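Local coordinates for protein transcription termination factor NusA (Planctomyces limnophilus, PDB 4MTN) that probably takes part in both transcription termination and antitermination, binding the core RNA polymerase and nascent RNA, at residues 34-42 / 74-82. Residues are numbered along the deposited sequence; the frame is centred on the assembly and turned at random.
Sequences ILSAARKHF and GDILGRISA
Ile76 enters helix 34-42 as a knob into a hole formed by Ile34, Ala37, Ala38 and Phe42, where the axes of helices 34-42 and 74-78 approach to 9.6 Å at 128°. Its chi1 of -64° sets CG1 beside the backbone N and CG2 anti to it; CG2 meets Ala37 CB at 3.8 Å, while the Ile34 side chain crosses that of Ile76 at about a right angle, CG2 against CG2. The extended CG1 arm carries CD1 against CA and CB of Ala38 and to the edge of the Phe42 ring, near its plane, 4.0 Å from Phe42 CE1. Toward the N-terminal end of segment 34-42, Ile34 CD1 touches Leu77 CD2 at 3.8 Å, and both side chains also rest on Pro59 of strand 59-63. Cutting Ile76 back to alanine would probably leave Ala37 and Ile34 without their methyl partner and a gap beside the Phe42 edge.

At the more exposed rim the Arg79 guanidinium packs against aliphatic carbon, Lys40 CE over one face, 4.0 Å from Arg79 CZ, and His41 CB close to NH2. Lys40 NZ and Arg79 NE, like charges, stand 4.4 Å apart. The contact between these segments of the N-terminal domain is therefore mainly apolar, its cationic rim probably adding little attraction.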
loop_
_atom_site.group_PDB
_atom_site.type_symbol
_atom_site.label_atom_id
_atom_site.label_comp_id
_atom_site.label_asym_id
_atom_site.label_seq_id
_atom_site.Cartn_x
_atom_site.Cartn_y
_atom_site.Cartn_z
ATOM N N ILE A 34 3.357 36.319 -16.905
ATOM C CA ILE A 34 2.906 37.705 -16.898
ATOM C C ILE A 34 2.551 38.130 -15.478
ATOM O O ILE A 34 2.864 39.242 -15.051
ATOM C CB ILE A 34 1.687 37.909 -17.822
ATOM C CG1 ILE A 34 2.076 37.651 -19.280
ATOM C CG2 ILE A 34 1.115 39.312 -17.668
ATOM C CD1 ILE A 34 0.926 37.804 -20.250
ATOM N N LEU A 35 1.903 37.226 -14.749
ATOM C CA LEU A 35 1.498 37.483 -13.372
ATOM C C LEU A 35 2.702 37.750 -12.474
ATOM O O LEU A 35 2.691 38.684 -11.672
ATOM C CB LEU A 35 0.688 36.303 -12.831
ATOM C CG LEU A 35 0.153 36.412 -11.403
ATOM C CD1 LEU A 35 -0.567 37.732 -11.196
ATOM C CD2 LEU A 35 -0.772 35.243 -11.104
ATOM N N SER A 36 3.737 36.927 -12.614
ATOM C CA SER A 36 4.960 37.098 -11.838
ATOM C C SER A 36 5.646 38.412 -12.195
ATOM O O SER A 36 6.212 39.082 -11.331
ATOM C CB SER A 36 5.914 35.925 -12.068
ATOM O OG SER A 36 5.381 34.725 -11.537
ATOM N N ALA A 37 5.587 38.775 -13.472
ATOM C CA ALA A 37 6.154 40.033 -13.939
ATOM C C ALA A 37 5.356 41.214 -13.400
ATOM O O ALA A 37 5.903 42.288 -13.154
ATOM C CB ALA A 37 6.195 40.066 -15.457
ATOM N N ALA A 38 4.056 41.003 -13.216
ATOM C CA ALA A 38 3.180 42.035 -12.679
ATOM C C ALA A 38 3.359 42.168 -11.170
ATOM O O ALA A 38 3.257 43.265 -10.622
ATOM C CB ALA A 38 1.730 41.731 -13.020
ATOM N N ARG A 39 3.624 41.045 -10.505
ATOM C CA ARG A 39 3.849 41.042 -9.063
ATOM C C ARG A 39 5.099 41.831 -8.694
ATOM O O ARG A 39 5.110 42.570 -7.711
ATOM C CB ARG A 39 3.971 39.613 -8.532
ATOM C CG ARG A 39 2.654 38.874 -8.370
ATOM C CD ARG A 39 2.837 37.654 -7.478
ATOM N NE ARG A 39 1.645 36.813 -7.427
ATOM C CZ ARG A 39 1.502 35.678 -8.104
ATOM N NH1 ARG A 39 2.479 35.241 -8.889
ATOM N NH2 ARG A 39 0.383 34.975 -7.993
ATOM N N LYS A 40 6.154 41.665 -9.486
ATOM C CA LYS A 40 7.421 42.328 -9.210
ATOM C C LYS A 40 7.318 43.833 -9.432
ATOM O O LYS A 40 7.895 44.620 -8.683
ATOM C CB LYS A 40 8.536 41.741 -10.081
ATOM C CG LYS A 40 9.937 42.101 -9.614
ATOM C CD LYS A 40 11.001 41.510 -10.526
ATOM C CE LYS A 40 10.970 42.155 -11.901
ATOM N NZ LYS A 40 12.073 41.660 -12.771
ATOM N N HIS A 41 6.583 44.227 -10.468
ATOM C CA HIS A 41 6.428 45.640 -10.795
ATOM C C HIS A 41 5.511 46.372 -9.816
ATOM O O HIS A 41 5.888 47.399 -9.252
ATOM C CB HIS A 41 5.892 45.794 -12.220
ATOM C CG HIS A 41 5.696 47.218 -12.642
ATOM N ND1 HIS A 41 4.494 47.877 -12.502
ATOM C CD2 HIS A 41 6.550 48.108 -13.199
ATOM C CE1 HIS A 41 4.616 49.113 -12.956
ATOM N NE2 HIS A 41 5.854 49.277 -13.384
ATOM N N PHE A 42 4.310 45.837 -9.614
ATOM C CA PHE A 42 3.305 46.498 -8.785
ATOM C C PHE A 42 3.491 46.243 -7.291
ATOM O O PHE A 42 2.998 47.006 -6.460
ATOM C CB PHE A 42 1.901 46.059 -9.209
ATOM C CG PHE A 42 1.457 46.631 -10.525
ATOM C CD1 PHE A 42 1.703 45.955 -11.708
ATOM C CD2 PHE A 42 0.797 47.848 -10.579
ATOM C CE1 PHE A 42 1.296 46.480 -12.921
ATOM C CE2 PHE A 42 0.388 48.379 -11.788
ATOM C CZ PHE A 42 0.638 47.694 -12.961
ATOM N N GLY A 74 2.663 47.347 -21.606
ATOM C CA GLY A 74 3.608 47.121 -22.682
ATOM C C GLY A 74 4.982 46.750 -22.158
ATOM O O GLY A 74 5.680 45.926 -22.749
ATOM N N ASP A 75 5.367 47.360 -21.041
ATOM C CA ASP A 75 6.649 47.069 -20.408
ATOM C C ASP A 75 6.683 45.644 -19.869
ATOM O O ASP A 75 7.708 44.969 -19.940
ATOM C CB ASP A 75 6.935 48.064 -19.280
ATOM C CG ASP A 75 7.177 49.471 -19.789
ATOM O OD1 ASP A 75 8.316 49.766 -20.208
ATOM O OD2 ASP A 75 6.232 50.286 -19.761
ATOM N N ILE A 76 5.554 45.193 -19.329
ATOM C CA ILE A 76 5.445 43.844 -18.781
ATOM C C ILE A 76 5.536 42.784 -19.877
ATOM O O ILE A 76 6.269 41.802 -19.746
ATOM C CB ILE A 76 4.124 43.657 -18.006
ATOM C CG1 ILE A 76 4.081 44.587 -16.792
ATOM C CG2 ILE A 76 3.956 42.210 -17.568
ATOM C CD1 ILE A 76 2.831 44.436 -15.953
ATOM N N LEU A 77 4.792 42.991 -20.960
ATOM C CA LEU A 77 4.757 42.037 -22.064
ATOM C C LEU A 77 6.102 41.947 -22.783
ATOM O O LEU A 77 6.452 40.902 -23.333
ATOM C CB LEU A 77 3.658 42.413 -23.059
ATOM C CG LEU A 77 2.228 42.436 -22.516
ATOM C CD1 LEU A 77 1.236 42.787 -23.616
ATOM C CD2 LEU A 77 1.874 41.104 -21.874
ATOM N N GLY A 78 6.848 43.046 -22.778
ATOM C CA GLY A 78 8.147 43.083 -23.423
ATOM C C GLY A 78 9.258 42.600 -22.511
ATOM O O GLY A 78 10.380 42.358 -22.955
ATOM N N ARG A 79 8.941 42.460 -21.227
ATOM C CA ARG A 79 9.913 42.012 -20.236
ATOM C C ARG A 79 9.847 40.495 -20.077
ATOM O O ARG A 79 10.614 39.900 -19.321
ATOM C CB ARG A 79 9.661 42.704 -18.894
ATOM C CG ARG A 79 10.865 42.753 -17.966
ATOM C CD ARG A 79 10.596 43.657 -16.772
ATOM N NE ARG A 79 9.462 43.195 -15.976
ATOM C CZ ARG A 79 8.998 43.822 -14.900
ATOM N NH1 ARG A 79 9.568 44.946 -14.487
ATOM N NH2 ARG A 79 7.961 43.328 -14.237
ATOM N N ILE A 80 8.925 39.878 -20.809
ATOM C CA ILE A 80 8.711 38.439 -20.741
ATOM C C ILE A 80 9.040 37.782 -22.075
ATOM O O ILE A 80 9.942 36.949 -22.164
ATOM C CB ILE A 80 7.262 38.100 -20.351
ATOM N N SER A 81 8.289 38.165 -23.106
ATOM C CA SER A 81 8.448 37.622 -24.454
ATOM C C SER A 81 9.881 37.739 -24.970
ATOM O O SER A 81 10.340 36.900 -25.745
ATOM C CB SER A 81 7.493 38.328 -25.420
ATOM N N ALA A 82 10.581 38.782 -24.539
ATOM C CA ALA A 82 11.978 38.964 -24.908
ATOM C C ALA A 82 12.855 37.927 -24.214
ATOM O O ALA A 82 12.595 37.547 -23.072
ATOM C CB ALA A 82 12.437 40.367 -24.566
#